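Local atomic coordinates of dermonecrotic toxin (Pasteurella multocida, PDB entry 2EBF), a protein that acts as a mitogenic bacterial toxin that induces bone resorption and is associated with severe progressive atrophic rhinitis in pigs. Residues E49-P54 with R119-Q124; M270-S275 with S466-N471; F336-W341 with G514-G519; A429-L434 with A442-L447. All coordinates share one frame; numbering follows the deposited sequence.

Contact 1 (E49-P54 with R119-Q124)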
loop_
_atom_site.group_PDB
_atom_site.type_symbol
_atom_site.label_atom_id
_atom_site.label_comp_id
_atom_site.label_asym_id
_atom_site.label_seq_id
_atom_site.Cartn_x
_atom_site.Cartn_y
_atom_site.Cartn_z
ATOM N N GLU A 49 4.910 22.527 20.574
ATOM C CA GLU A 49 5.140 23.839 21.201
ATOM C C GLU A 49 4.079 24.882 20.860
ATOM O O GLU A 49 3.873 25.830 21.619
ATOM C CB GLU A 49 6.530 24.389 20.867
ATOM C CG GLU A 49 7.675 23.556 21.417
ATOM C CD GLU A 49 8.238 22.565 20.405
ATOM O OE1 GLU A 49 9.465 22.318 20.456
ATOM O OE2 GLU A 49 7.476 22.038 19.561
ATOM N N GLY A 50 3.416 24.711 19.718
ATOM C CA GLY A 50 2.398 25.659 19.292
ATOM C C GLY A 50 0.967 25.172 19.420
ATOM O O GLY A 50 0.052 25.766 18.846
ATOM N N VAL A 51 0.771 24.089 20.167
ATOM C CA VAL A 51 -0.548 23.511 20.348
ATOM C C VAL A 51 -0.904 23.627 21.826
ATOM O O VAL A 51 -0.143 23.183 22.681
ATOM C CB VAL A 51 -0.579 22.018 19.916
ATOM C CG1 VAL A 51 -1.953 21.405 20.155
ATOM C CG2 VAL A 51 -0.173 21.855 18.463
ATOM N N TRP A 52 -2.057 24.231 22.111
ATOM C CA TRP A 52 -2.537 24.417 23.472
ATOM C C TRP A 52 -2.626 23.094 24.207
ATOM O O TRP A 52 -2.965 22.062 23.613
ATOM C CB TRP A 52 -3.938 25.026 23.479
ATOM C CG TRP A 52 -4.051 26.477 23.119
ATOM C CD1 TRP A 52 -3.068 27.437 23.155
ATOM C CD2 TRP A 52 -5.248 27.142 22.712
ATOM N NE1 TRP A 52 -3.592 28.660 22.772
ATOM C CE2 TRP A 52 -4.925 28.501 22.496
ATOM C CE3 TRP A 52 -6.571 26.715 22.505
ATOM C CZ2 TRP A 52 -5.874 29.438 22.082
ATOM C CZ3 TRP A 52 -7.511 27.644 22.086
ATOM C CH2 TRP A 52 -7.154 28.993 21.878
ATOM N N THR A 53 -2.314 23.135 25.498
ATOM C CA THR A 53 -2.554 22.007 26.398
ATOM C C THR A 53 -4.015 22.053 26.859
ATOM O O THR A 53 -4.666 23.080 26.691
ATOM C CB THR A 53 -1.653 22.097 27.633
ATOM O OG1 THR A 53 -1.887 23.351 28.299
ATOM C CG2 THR A 53 -0.179 21.981 27.223
ATOM N N PRO A 54 -4.539 20.944 27.432
ATOM C CA PRO A 54 -5.925 20.918 27.926
ATOM C C PRO A 54 -6.275 22.020 28.936
ATOM O O PRO A 54 -7.377 22.568 28.872
ATOM C CB PRO A 54 -6.041 19.529 28.584
ATOM C CG PRO A 54 -5.057 18.702 27.871
ATOM C CD PRO A 54 -3.889 19.634 27.604
ATOM N N ARG A 119 -11.678 26.430 16.846
ATOM C CA ARG A 119 -11.114 26.782 15.539
ATOM C C ARG A 119 -9.638 27.148 15.639
ATOM O O ARG A 119 -8.836 26.782 14.768
ATOM C CB ARG A 119 -11.898 27.934 14.901
ATOM C CG ARG A 119 -13.310 27.537 14.453
ATOM C CD ARG A 119 -14.036 28.733 13.838
ATOM N NE ARG A 119 -15.259 28.317 13.148
ATOM C CZ ARG A 119 -16.483 28.781 13.400
ATOM N NH1 ARG A 119 -16.683 29.701 14.336
ATOM N NH2 ARG A 119 -17.512 28.322 12.697
ATOM N N GLU A 120 -9.279 27.876 16.694
ATOM C CA GLU A 120 -7.883 28.232 16.908
ATOM C C GLU A 120 -7.053 26.975 17.139
ATOM O O GLU A 120 -5.979 26.816 16.563
ATOM C CB GLU A 120 -7.726 29.213 18.071
ATOM C CG GLU A 120 -6.281 29.314 18.618
ATOM C CD GLU A 120 -5.275 29.883 17.614
ATOM O OE1 GLU A 120 -4.034 29.803 17.871
ATOM O OE2 GLU A 120 -5.720 30.426 16.578
ATOM N N LEU A 121 -7.568 26.081 17.974
ATOM C CA LEU A 121 -6.907 24.805 18.235
ATOM C C LEU A 121 -6.745 23.981 16.954
ATOM O O LEU A 121 -5.691 23.390 16.723
ATOM C CB LEU A 121 -7.687 24.004 19.282
ATOM C CG LEU A 121 -7.179 22.605 19.639
ATOM C CD1 LEU A 121 -5.717 22.606 20.106
ATOM C CD2 LEU A 121 -8.076 21.977 20.691
ATOM N N ARG A 122 -7.792 23.929 16.138
ATOM C CA ARG A 122 -7.726 23.198 14.868
ATOM C C ARG A 122 -6.633 23.759 13.958
ATOM O O ARG A 122 -5.883 23.005 13.344
ATOM C CB ARG A 122 -9.084 23.209 14.157
ATOM C CG ARG A 122 -9.117 22.336 12.905
ATOM C CD ARG A 122 -10.518 22.243 12.303
ATOM N NE ARG A 122 -11.099 23.560 12.054
ATOM C CZ ARG A 122 -12.393 23.779 11.816
ATOM N NH1 ARG A 122 -13.248 22.773 11.784
ATOM N NH2 ARG A 122 -12.830 25.016 11.608
ATOM N N THR A 123 -6.539 25.084 13.880
ATOM C CA THR A 123 -5.492 25.724 13.074
ATOM C C THR A 123 -4.097 25.378 13.628
ATOM O O THR A 123 -3.164 25.128 12.864
ATOM C CB THR A 123 -5.711 27.246 12.996
ATOM O OG1 THR A 123 -6.996 27.498 12.421
ATOM C CG2 THR A 123 -4.657 27.911 12.123
ATOM N N GLN A 124 -3.967 25.332 14.957
ATOM C CA GLN A 124 -2.696 24.932 15.593
ATOM C C GLN A 124 -2.257 23.542 15.174
ATOM O O GLN A 124 -1.063 23.299 14.940
ATOM C CB GLN A 124 -2.782 24.981 17.122
ATOM C CG GLN A 124 -2.918 26.383 17.697
ATOM C CD GLN A 124 -3.235 26.398 19.180
ATOM O OE1 GLN A 124 -3.331 27.476 19.783
ATOM N NE2 GLN A 124 -3.397 25.220 19.782
HETATM O O HOH W 1 1.009 24.778 15.872
#
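A single water links Gln124 and Gly50: it donates to Gln124 O at 2.7 Å and, weakly, to Gly50 O at 3.3 Å, so the two backbone carbonyls are joined without touching. The aliphatic part of Gln124 takes the direct route, its CG resting 3.2 Å from Gly50 O. From there the chain runs extended (chi2 170°) and carries the amide beyond Val51, over one face of the Trp52 indole and off toward its rim. Amide and ring stand almost perpendicular, their planes 89° apart, so an edge of the amide, and not its flat side, faces the indole. This is a case of a pre-helix loop laid against a helix: Thr53 is the N-cap of helix 54-60, and the residues before it lie along helix 115-129 in the all-helical part of the chain that corresponds to the membrane localization domain. One turn back on that helix, Glu120 crosses Trp52 at about a right angle and touches it through its methylene, CG lying 3.4 Å from Trp52 CH2, the chain bending at chi2 beyond this point. Val51 CG1 meets Leu121 CD1 at 4.0 Å, and Val51 also packs on Leu79 and His83 of helix 70-84. His83 NE2 is hydrogen-bonded to Trp52 O, and Leu746 at the C-terminus touches Trp52, Glu120 and Gln124.

Contact 2 (M270-S275 with S466-N471)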
loop_
_atom_site.group_PDB
_atom_site.type_symbol
_atom_site.label_atom_id
_atom_site.label_comp_id
_atom_site.label_asym_id
_atom_site.label_seq_id
_atom_site.Cartn_x
_atom_site.Cartn_y
_atom_site.Cartn_z
ATOM N N MET A 270 -22.484 -10.635 0.363
ATOM C CA MET A 270 -23.911 -10.657 0.084
ATOM C C MET A 270 -24.210 -10.436 -1.393
ATOM O O MET A 270 -25.037 -11.145 -1.968
ATOM C CB MET A 270 -24.635 -9.619 0.932
ATOM C CG MET A 270 -24.579 -9.919 2.403
ATOM S SD MET A 270 -25.740 -8.874 3.284
ATOM C CE MET A 270 -25.575 -9.533 4.936
ATOM N N PHE A 271 -23.527 -9.474 -2.005
ATOM C CA PHE A 271 -23.751 -9.135 -3.409
ATOM C C PHE A 271 -23.525 -10.313 -4.357
ATOM O O PHE A 271 -24.273 -10.490 -5.321
ATOM C CB PHE A 271 -22.872 -7.961 -3.833
ATOM C CG PHE A 271 -23.068 -7.539 -5.262
ATOM C CD1 PHE A 271 -23.984 -6.542 -5.587
ATOM C CD2 PHE A 271 -22.342 -8.140 -6.286
ATOM C CE1 PHE A 271 -24.170 -6.146 -6.908
ATOM C CE2 PHE A 271 -22.521 -7.753 -7.614
ATOM C CZ PHE A 271 -23.440 -6.749 -7.923
ATOM N N TYR A 272 -22.491 -11.106 -4.086
ATOM C CA TYR A 272 -22.129 -12.220 -4.970
ATOM C C TYR A 272 -22.825 -13.538 -4.631
ATOM O O TYR A 272 -22.766 -14.486 -5.413
ATOM C CB TYR A 272 -20.600 -12.384 -5.043
ATOM C CG TYR A 272 -19.955 -11.353 -5.943
ATOM C CD1 TYR A 272 -19.151 -10.329 -5.424
ATOM C CD2 TYR A 272 -20.182 -11.378 -7.319
ATOM C CE1 TYR A 272 -18.575 -9.373 -6.269
ATOM C CE2 TYR A 272 -19.619 -10.428 -8.164
ATOM C CZ TYR A 272 -18.819 -9.432 -7.636
ATOM O OH TYR A 272 -18.270 -8.511 -8.497
ATOM N N SER A 273 -23.495 -13.587 -3.486
ATOM C CA SER A 273 -24.250 -14.772 -3.087
ATOM C C SER A 273 -25.772 -14.560 -3.090
ATOM O O SER A 273 -26.529 -15.514 -2.894
ATOM C CB SER A 273 -23.773 -15.296 -1.719
ATOM O OG SER A 273 -23.965 -14.330 -0.695
ATOM N N ILE A 274 -26.218 -13.324 -3.322
ATOM C CA ILE A 274 -27.650 -13.001 -3.290
ATOM C C ILE A 274 -28.107 -12.243 -4.547
ATOM O O ILE A 274 -27.701 -11.101 -4.778
ATOM C CB ILE A 274 -28.040 -12.230 -1.995
ATOM C CG1 ILE A 274 -27.755 -13.081 -0.751
ATOM C CG2 ILE A 274 -29.504 -11.814 -2.030
ATOM C CD1 ILE A 274 -27.701 -12.297 0.555
ATOM N N SER A 275 -28.950 -12.900 -5.350
ATOM C CA SER A 275 -29.509 -12.320 -6.579
ATOM C C SER A 275 -30.657 -13.199 -7.096
ATOM O O SER A 275 -30.896 -14.270 -6.538
ATOM C CB SER A 275 -28.428 -12.184 -7.656
ATOM O OG SER A 275 -28.246 -13.411 -8.334
ATOM N N SER A 466 -14.799 -5.599 -4.501
ATOM C CA SER A 466 -15.028 -6.435 -5.689
ATOM C C SER A 466 -16.351 -6.207 -6.427
ATOM O O SER A 466 -16.584 -6.815 -7.482
ATOM C CB SER A 466 -14.896 -7.912 -5.322
ATOM O OG SER A 466 -15.904 -8.295 -4.406
ATOM N N VAL A 467 -17.205 -5.339 -5.887
ATOM C CA VAL A 467 -18.524 -5.071 -6.476
ATOM C C VAL A 467 -18.438 -3.932 -7.499
ATOM O O VAL A 467 -17.840 -2.893 -7.221
ATOM C CB VAL A 467 -19.576 -4.769 -5.372
ATOM C CG1 VAL A 467 -20.920 -4.306 -5.964
ATOM C CG2 VAL A 467 -19.783 -5.994 -4.505
ATOM N N PRO A 468 -19.020 -4.130 -8.698
ATOM C CA PRO A 468 -19.066 -3.061 -9.702
ATOM C C PRO A 468 -19.855 -1.826 -9.210
ATOM O O PRO A 468 -20.578 -1.922 -8.218
ATOM C CB PRO A 468 -19.744 -3.736 -10.906
ATOM C CG PRO A 468 -20.469 -4.906 -10.328
ATOM C CD PRO A 468 -19.645 -5.373 -9.185
ATOM N N PRO A 469 -19.730 -0.674 -9.900
ATOM C CA PRO A 469 -19.016 -0.469 -11.157
ATOM C C PRO A 469 -17.508 -0.316 -10.998
ATOM O O PRO A 469 -17.035 0.319 -10.047
ATOM C CB PRO A 469 -19.629 0.820 -11.700
ATOM C CG PRO A 469 -20.064 1.570 -10.494
ATOM C CD PRO A 469 -20.354 0.571 -9.412
ATOM N N PHE A 470 -16.770 -0.908 -11.934
ATOM C CA PHE A 470 -15.336 -0.694 -12.051
ATOM C C PHE A 470 -15.081 0.439 -13.052
ATOM O O PHE A 470 -14.359 0.269 -14.034
ATOM C CB PHE A 470 -14.641 -1.989 -12.488
ATOM C CG PHE A 470 -14.473 -2.998 -11.379
ATOM C CD1 PHE A 470 -13.296 -3.041 -10.631
ATOM C CD2 PHE A 470 -15.490 -3.901 -11.080
ATOM C CE1 PHE A 470 -13.139 -3.981 -9.594
ATOM C CE2 PHE A 470 -15.339 -4.839 -10.053
ATOM C CZ PHE A 470 -14.164 -4.874 -9.308
ATOM N N ASN A 471 -15.683 1.599 -12.794
ATOM C CA ASN A 471 -15.541 2.763 -13.673
ATOM C C ASN A 471 -14.382 3.668 -13.263
ATOM O O ASN A 471 -14.399 4.883 -13.512
ATOM C CB ASN A 471 -16.860 3.557 -13.763
ATOM C CG ASN A 471 -17.366 4.059 -12.401
ATOM O OD1 ASN A 471 -18.563 4.317 -12.239
ATOM N ND2 ASN A 471 -16.468 4.208 -11.433
#
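Two neighbouring aromatics, Phe271 and Tyr272, reach Val467 and Ser466 because their first torsions differ: Phe271 CG lies opposite the backbone N (chi1 -179°), whereas Tyr272 CG lies beside it (chi1 -77°). The rings thereby meet each other too, Phe271 CD2 standing over the centre of the Tyr272 face. Val467 fits in with both branches. CG1 sits 3.7 Å from the centroid of the Phe271 ring, almost on its normal, a CH-pi contact, while CG2 lies 3.7 Å from Phe271 CG. Pro468 CD approaches Tyr272 OH at 3.5 Å. Helix 267-273 is thus tied to the loop that leaves edge strand 456-461 of the mixed sheet for helix 473-490. Tyr272 OH donates to Ser466 O at 2.6 Å, tilted 34° from the carbonyl plane; Ser466 OG, at the edge of the tyrosine ring, is bonded to Ser463 O instead. With no charged pair across it, the contact draws direction from one short neutral hydrogen bond and bulk from apolar surfaces.

Contact 3 (F336-W341 with G514-G519)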
loop_
_atom_site.group_PDB
_atom_site.type_symbol
_atom_site.label_atom_id
_atom_site.label_comp_id
_atom_site.label_asym_id
_atom_site.label_seq_id
_atom_site.Cartn_x
_atom_site.Cartn_y
_atom_site.Cartn_z
ATOM N N PHE A 336 8.962 -3.598 -12.637
ATOM C CA PHE A 336 8.683 -4.953 -13.110
ATOM C C PHE A 336 9.361 -5.077 -14.459
ATOM O O PHE A 336 9.201 -4.210 -15.311
ATOM C CB PHE A 336 7.185 -5.261 -13.231
ATOM C CG PHE A 336 6.907 -6.664 -13.713
ATOM C CD1 PHE A 336 6.911 -7.731 -12.815
ATOM C CD2 PHE A 336 6.689 -6.926 -15.059
ATOM C CE1 PHE A 336 6.681 -9.037 -13.253
ATOM C CE2 PHE A 336 6.454 -8.227 -15.515
ATOM C CZ PHE A 336 6.451 -9.287 -14.608
ATOM N N ASP A 337 10.145 -6.138 -14.637
ATOM C CA ASP A 337 10.834 -6.363 -15.899
ATOM C C ASP A 337 10.002 -7.304 -16.772
ATOM O O ASP A 337 9.824 -8.475 -16.436
ATOM C CB ASP A 337 12.236 -6.936 -15.645
ATOM C CG ASP A 337 13.062 -7.089 -16.913
ATOM O OD1 ASP A 337 12.694 -6.540 -17.974
ATOM O OD2 ASP A 337 14.117 -7.746 -16.840
ATOM N N TYR A 338 9.490 -6.766 -17.879
ATOM C CA TYR A 338 8.718 -7.540 -18.852
ATOM C C TYR A 338 9.595 -8.347 -19.808
ATOM O O TYR A 338 9.087 -9.145 -20.596
ATOM C CB TYR A 338 7.869 -6.615 -19.705
ATOM C CG TYR A 338 6.576 -6.154 -19.095
ATOM C CD1 TYR A 338 6.517 -4.980 -18.354
ATOM C CD2 TYR A 338 5.395 -6.864 -19.310
ATOM C CE1 TYR A 338 5.307 -4.524 -17.814
ATOM C CE2 TYR A 338 4.181 -6.420 -18.781
ATOM C CZ TYR A 338 4.147 -5.256 -18.036
ATOM O OH TYR A 338 2.954 -4.814 -17.520
ATOM N N THR A 339 10.908 -8.125 -19.751
ATOM C CA THR A 339 11.845 -8.803 -20.655
ATOM C C THR A 339 11.754 -10.347 -20.652
ATOM O O THR A 339 11.640 -10.955 -21.720
ATOM C CB THR A 339 13.299 -8.268 -20.450
ATOM O OG1 THR A 339 13.385 -6.965 -21.034
ATOM C CG2 THR A 339 14.327 -9.169 -21.126
ATOM N N PRO A 340 11.810 -10.992 -19.469
ATOM C CA PRO A 340 11.716 -12.448 -19.486
ATOM C C PRO A 340 10.424 -12.967 -20.121
ATOM O O PRO A 340 10.471 -13.914 -20.913
ATOM C CB PRO A 340 11.779 -12.830 -18.001
ATOM C CG PRO A 340 12.456 -11.673 -17.353
ATOM C CD PRO A 340 12.004 -10.474 -18.103
ATOM N N TRP A 341 9.292 -12.340 -19.803
ATOM C CA TRP A 341 8.000 -12.801 -20.322
ATOM C C TRP A 341 7.878 -12.573 -21.831
ATOM O O TRP A 341 7.455 -13.472 -22.573
ATOM C CB TRP A 341 6.837 -12.140 -19.568
ATOM C CG TRP A 341 5.482 -12.767 -19.872
ATOM C CD1 TRP A 341 4.872 -13.801 -19.192
ATOM C CD2 TRP A 341 4.587 -12.397 -20.920
ATOM N NE1 TRP A 341 3.658 -14.087 -19.760
ATOM C CE2 TRP A 341 3.455 -13.239 -20.821
ATOM C CE3 TRP A 341 4.625 -11.426 -21.939
ATOM C CZ2 TRP A 341 2.377 -13.150 -21.708
ATOM C CZ3 TRP A 341 3.564 -11.340 -22.814
ATOM C CH2 TRP A 341 2.444 -12.196 -22.693
ATOM N N GLY A 514 1.794 5.297 -12.786
ATOM C CA GLY A 514 3.037 5.790 -13.377
ATOM C C GLY A 514 3.725 4.758 -14.253
ATOM O O GLY A 514 4.818 5.000 -14.772
ATOM N N ARG A 515 3.071 3.609 -14.431
ATOM C CA ARG A 515 3.644 2.485 -15.172
ATOM C C ARG A 515 2.573 1.403 -15.334
ATOM O O ARG A 515 1.489 1.528 -14.786
ATOM C CB ARG A 515 4.860 1.916 -14.432
ATOM C CG ARG A 515 4.493 1.140 -13.165
ATOM C CD ARG A 515 5.706 0.773 -12.337
ATOM N NE ARG A 515 6.337 1.962 -11.774
ATOM C CZ ARG A 515 5.936 2.569 -10.659
ATOM N NH1 ARG A 515 4.900 2.095 -9.966
ATOM N NH2 ARG A 515 6.575 3.654 -10.236
ATOM N N PRO A 516 2.855 0.355 -16.120
ATOM C CA PRO A 516 1.831 -0.676 -16.234
ATOM C C PRO A 516 1.659 -1.515 -14.968
ATOM O O PRO A 516 2.600 -1.683 -14.184
ATOM C CB PRO A 516 2.331 -1.551 -17.400
ATOM C CG PRO A 516 3.429 -0.722 -18.092
ATOM C CD PRO A 516 4.030 0.073 -16.968
ATOM N N MET A 517 0.444 -2.021 -14.781
ATOM C CA MET A 517 0.200 -3.116 -13.844
ATOM C C MET A 517 0.233 -4.439 -14.628
ATOM O O MET A 517 -0.664 -4.701 -15.424
ATOM C CB MET A 517 -1.161 -2.937 -13.174
ATOM C CG MET A 517 -1.631 -4.123 -12.350
ATOM S SD MET A 517 -0.524 -4.386 -10.959
ATOM C CE MET A 517 -1.402 -5.682 -10.094
ATOM N N PRO A 518 1.268 -5.266 -14.412
ATOM C CA PRO A 518 1.362 -6.524 -15.150
ATOM C C PRO A 518 0.210 -7.430 -14.749
ATOM O O PRO A 518 -0.356 -7.252 -13.668
ATOM C CB PRO A 518 2.698 -7.119 -14.678
ATOM C CG PRO A 518 3.445 -5.968 -14.070
ATOM C CD PRO A 518 2.393 -5.097 -13.478
ATOM N N GLY A 519 -0.137 -8.382 -15.610
ATOM C CA GLY A 519 -1.238 -9.284 -15.326
ATOM C C GLY A 519 -0.772 -10.507 -14.565
ATOM O O GLY A 519 0.433 -10.687 -14.340
#
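Pro516 makes the first close contact of 514-519 with Tyr338, its CB 3.3 Å from Tyr338 OH. Met517 then points the other way, toward helices 312-333 and 473-490, while its backbone pairs with Thr510. At Pro518 the chain faces 336-341 again, and here two aromatics receive one ring. Pro518 CG lies over the face of Phe336, 3.8 Å from the ring centroid and 25° off the normal, a CH-pi contact displaced toward the rim, over the bond between Phe336 CG and CD2. Tyr338 crosses the same proline at about a right angle and brings OH to 3.3 Å from Pro518 CA. Its first torsion sets CG beside the backbone N (chi1 -81°), and Phe336 CD2 sits over one face of the ring, so the two aromatics also touch each other. Tyr338 OH, although wedged between two prolines, has its polar partner in Ser509 OG. Next comes Gly519, the N-cap of helix 520-524, whose N is bonded to Gln522 OE1; Tyr523 of that helix meets the Phe336 ring. The opposite segment also leads into a helix: Asp337 OD1 accepts from Thr339 N at 3.0 Å, approached from above the carboxylate plane. The arrangement is proline-aromatic packing between two helix entrances, one of them reached from the second strand of the small antiparallel pair 510-511 and 516-517.

Contact 4 (A429-L434 with A442-L447)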
loop_
_atom_site.group_PDB
_atom_site.type_symbol
_atom_site.label_atom_id
_atom_site.label_comp_id
_atom_site.label_asym_id
_atom_site.label_seq_id
_atom_site.Cartn_x
_atom_site.Cartn_y
_atom_site.Cartn_z
ATOM N N ALA A 429 -24.390 -20.895 -3.326
ATOM C CA ALA A 429 -25.085 -19.695 -3.771
ATOM C C ALA A 429 -24.221 -18.895 -4.735
ATOM O O ALA A 429 -24.704 -18.408 -5.767
ATOM C CB ALA A 429 -25.469 -18.836 -2.579
ATOM N N MET A 430 -22.939 -18.761 -4.397
ATOM C CA MET A 430 -22.009 -18.021 -5.247
ATOM C C MET A 430 -21.848 -18.691 -6.615
ATOM O O MET A 430 -21.816 -18.005 -7.650
ATOM C CB MET A 430 -20.663 -17.823 -4.543
ATOM C CG MET A 430 -20.714 -16.810 -3.396
ATOM S SD MET A 430 -19.058 -16.351 -2.854
ATOM C CE MET A 430 -19.386 -15.139 -1.579
ATOM N N LEU A 431 -21.786 -20.021 -6.624
ATOM C CA LEU A 431 -21.751 -20.776 -7.889
ATOM C C LEU A 431 -22.991 -20.540 -8.749
ATOM O O LEU A 431 -22.873 -20.342 -9.960
ATOM C CB LEU A 431 -21.541 -22.276 -7.655
ATOM C CG LEU A 431 -20.190 -22.721 -7.075
ATOM C CD1 LEU A 431 -20.230 -24.197 -6.708
ATOM C CD2 LEU A 431 -19.017 -22.432 -8.017
ATOM N N PHE A 432 -24.172 -20.544 -8.123
ATOM C CA PHE A 432 -25.414 -20.237 -8.834
ATOM C C PHE A 432 -25.352 -18.883 -9.510
ATOM O O PHE A 432 -25.799 -18.730 -10.649
ATOM C CB PHE A 432 -26.624 -20.277 -7.895
ATOM C CG PHE A 432 -27.287 -21.610 -7.826
ATOM C CD1 PHE A 432 -27.499 -22.229 -6.604
ATOM C CD2 PHE A 432 -27.680 -22.266 -8.992
ATOM C CE1 PHE A 432 -28.113 -23.475 -6.534
ATOM C CE2 PHE A 432 -28.291 -23.519 -8.938
ATOM C CZ PHE A 432 -28.516 -24.121 -7.703
ATOM N N ASN A 433 -24.801 -17.903 -8.796
ATOM C CA ASN A 433 -24.618 -16.575 -9.340
ATOM C C ASN A 433 -23.665 -16.553 -10.520
ATOM O O ASN A 433 -23.987 -15.987 -11.567
ATOM C CB ASN A 433 -24.145 -15.625 -8.253
ATOM C CG ASN A 433 -25.282 -15.076 -7.454
ATOM O OD1 ASN A 433 -25.790 -15.721 -6.535
ATOM N ND2 ASN A 433 -25.706 -13.875 -7.804
ATOM N N LEU A 434 -22.498 -17.177 -10.347
ATOM C CA LEU A 434 -21.509 -17.320 -11.418
ATOM C C LEU A 434 -22.060 -18.020 -12.659
ATOM O O LEU A 434 -21.780 -17.607 -13.787
ATOM C CB LEU A 434 -20.279 -18.081 -10.911
ATOM C CG LEU A 434 -19.262 -17.333 -10.049
ATOM C CD1 LEU A 434 -18.123 -18.259 -9.652
ATOM C CD2 LEU A 434 -18.732 -16.094 -10.779
ATOM N N ALA A 442 -20.830 -24.297 -15.754
ATOM C CA ALA A 442 -19.390 -24.530 -15.964
ATOM C C ALA A 442 -18.531 -24.395 -14.706
ATOM O O ALA A 442 -17.645 -25.228 -14.463
ATOM C CB ALA A 442 -18.865 -23.612 -17.061
ATOM N N PHE A 443 -18.774 -23.345 -13.918
ATOM C CA PHE A 443 -18.010 -23.131 -12.685
ATOM C C PHE A 443 -18.264 -24.265 -11.695
ATOM O O PHE A 443 -17.334 -24.794 -11.083
ATOM C CB PHE A 443 -18.320 -21.762 -12.063
ATOM C CG PHE A 443 -17.708 -20.589 -12.816
ATOM C CD1 PHE A 443 -18.469 -19.845 -13.716
ATOM C CD2 PHE A 443 -16.369 -20.239 -12.626
ATOM C CE1 PHE A 443 -17.907 -18.756 -14.411
ATOM C CE2 PHE A 443 -15.801 -19.160 -13.307
ATOM C CZ PHE A 443 -16.569 -18.414 -14.199
ATOM N N ARG A 444 -19.533 -24.649 -11.560
ATOM C CA ARG A 444 -19.921 -25.799 -10.747
ATOM C C ARG A 444 -19.257 -27.080 -11.249
ATOM O O ARG A 444 -18.691 -27.847 -10.467
ATOM C CB ARG A 444 -21.445 -25.948 -10.756
ATOM C CG ARG A 444 -21.978 -27.019 -9.836
ATOM C CD ARG A 444 -23.506 -26.973 -9.744
ATOM N NE ARG A 444 -23.991 -25.718 -9.160
ATOM C CZ ARG A 444 -24.043 -25.450 -7.855
ATOM N NH1 ARG A 444 -23.645 -26.344 -6.957
ATOM N NH2 ARG A 444 -24.499 -24.273 -7.443
ATOM N N LYS A 445 -19.327 -27.298 -12.558
ATOM C CA LYS A 445 -18.704 -28.460 -13.196
ATOM C C LYS A 445 -17.195 -28.522 -12.990
ATOM O O LYS A 445 -16.630 -29.608 -12.782
ATOM C CB LYS A 445 -19.029 -28.484 -14.688
ATOM C CG LYS A 445 -20.305 -29.251 -15.023
ATOM C CD LYS A 445 -20.850 -28.883 -16.400
ATOM C CE LYS A 445 -20.198 -29.686 -17.514
ATOM N NZ LYS A 445 -21.087 -29.751 -18.722
ATOM N N LEU A 446 -16.551 -27.356 -13.052
ATOM C CA LEU A 446 -15.108 -27.242 -12.824
ATOM C C LEU A 446 -14.765 -27.688 -11.407
ATOM O O LEU A 446 -13.849 -28.481 -11.206
ATOM C CB LEU A 446 -14.662 -25.794 -13.019
ATOM C CG LEU A 446 -13.313 -25.415 -13.635
ATOM C CD1 LEU A 446 -12.811 -24.164 -12.956
ATOM C CD2 LEU A 446 -12.247 -26.517 -13.621
ATOM N N LEU A 447 -15.510 -27.170 -10.431
ATOM C CA LEU A 447 -15.341 -27.547 -9.036
ATOM C C LEU A 447 -15.602 -29.037 -8.845
ATOM O O LEU A 447 -14.864 -29.719 -8.137
ATOM C CB LEU A 447 -16.333 -26.787 -8.163
ATOM C CG LEU A 447 -15.925 -26.293 -6.773
ATOM C CD1 LEU A 447 -17.166 -26.177 -5.902
ATOM C CD2 LEU A 447 -14.864 -27.148 -6.087
#
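Arg444 reaches back to Leu431 and Phe432 by a chain that runs extended to CG and CD and then bends at chi3 (-63°). The bend brings the guanidinium across the flank of helix 425-434, with one face toward Leu431, whose CB is 3.6 Å from Arg444 NH2. The same nitrogen hangs over the centre of the Phe432 ring. This is a cation-pi contact, Arg444 CZ lying 4.6 Å from the ring centroid and nearly on its normal, though the planes are 48° apart and the groups are therefore not stacked flat. Asp428 OD1 forms a salt bridge with Arg444 NH2, which should help hold the charge in place. Leu431, with CG beside the backbone N, spreads its branches between the other partners: CD1 meets Leu447 CD1 at 3.7 Å and CD2 reaches Phe443 CB at 4.2 Å. One turn on, Leu434 crosses Phe443 at about a right angle, placing CD1 over the ring face, 4.2 Å from the centroid, while Leu434 CB lies 3.8 Å from Phe443 CD1. The two segments belong to consecutive helices joined by a short loop; their axes come within 8.8 Å at 132°. Asp435 accepts from Phe443 N and Arg444 N at the start of the second helix. Around the pair, Phe443 rests on Ile382 of helix 379-387, Leu447 on Phe417 of helix 407-418, and Leu446 on Ile400 and Ile402 of strand 399-402.

Overall arrangement
All four contacts lie in the C-terminal region of the toxin, the part crystallised. Contact 1 stands apart, in the helical membrane localization region some 44 to 58 Å, centre to centre, from the others, which all lie in the C2 region. It is the buried one, adding a bridging water and an amide to its indole face; contacts 2, 3 and 4 are partly buried. Each of these includes an aromatic face, receiving a valine methyl in contact 2, a proline in contact 3, a leucine and an arginine in contact 4, which also packs leucines together. Contacts 2 and 4 are neighbours, Ser273 touching Ala429. Helix 473-490 relates contacts 2 and 3, since the loop of one leads into it and Met517 of the other packs on it.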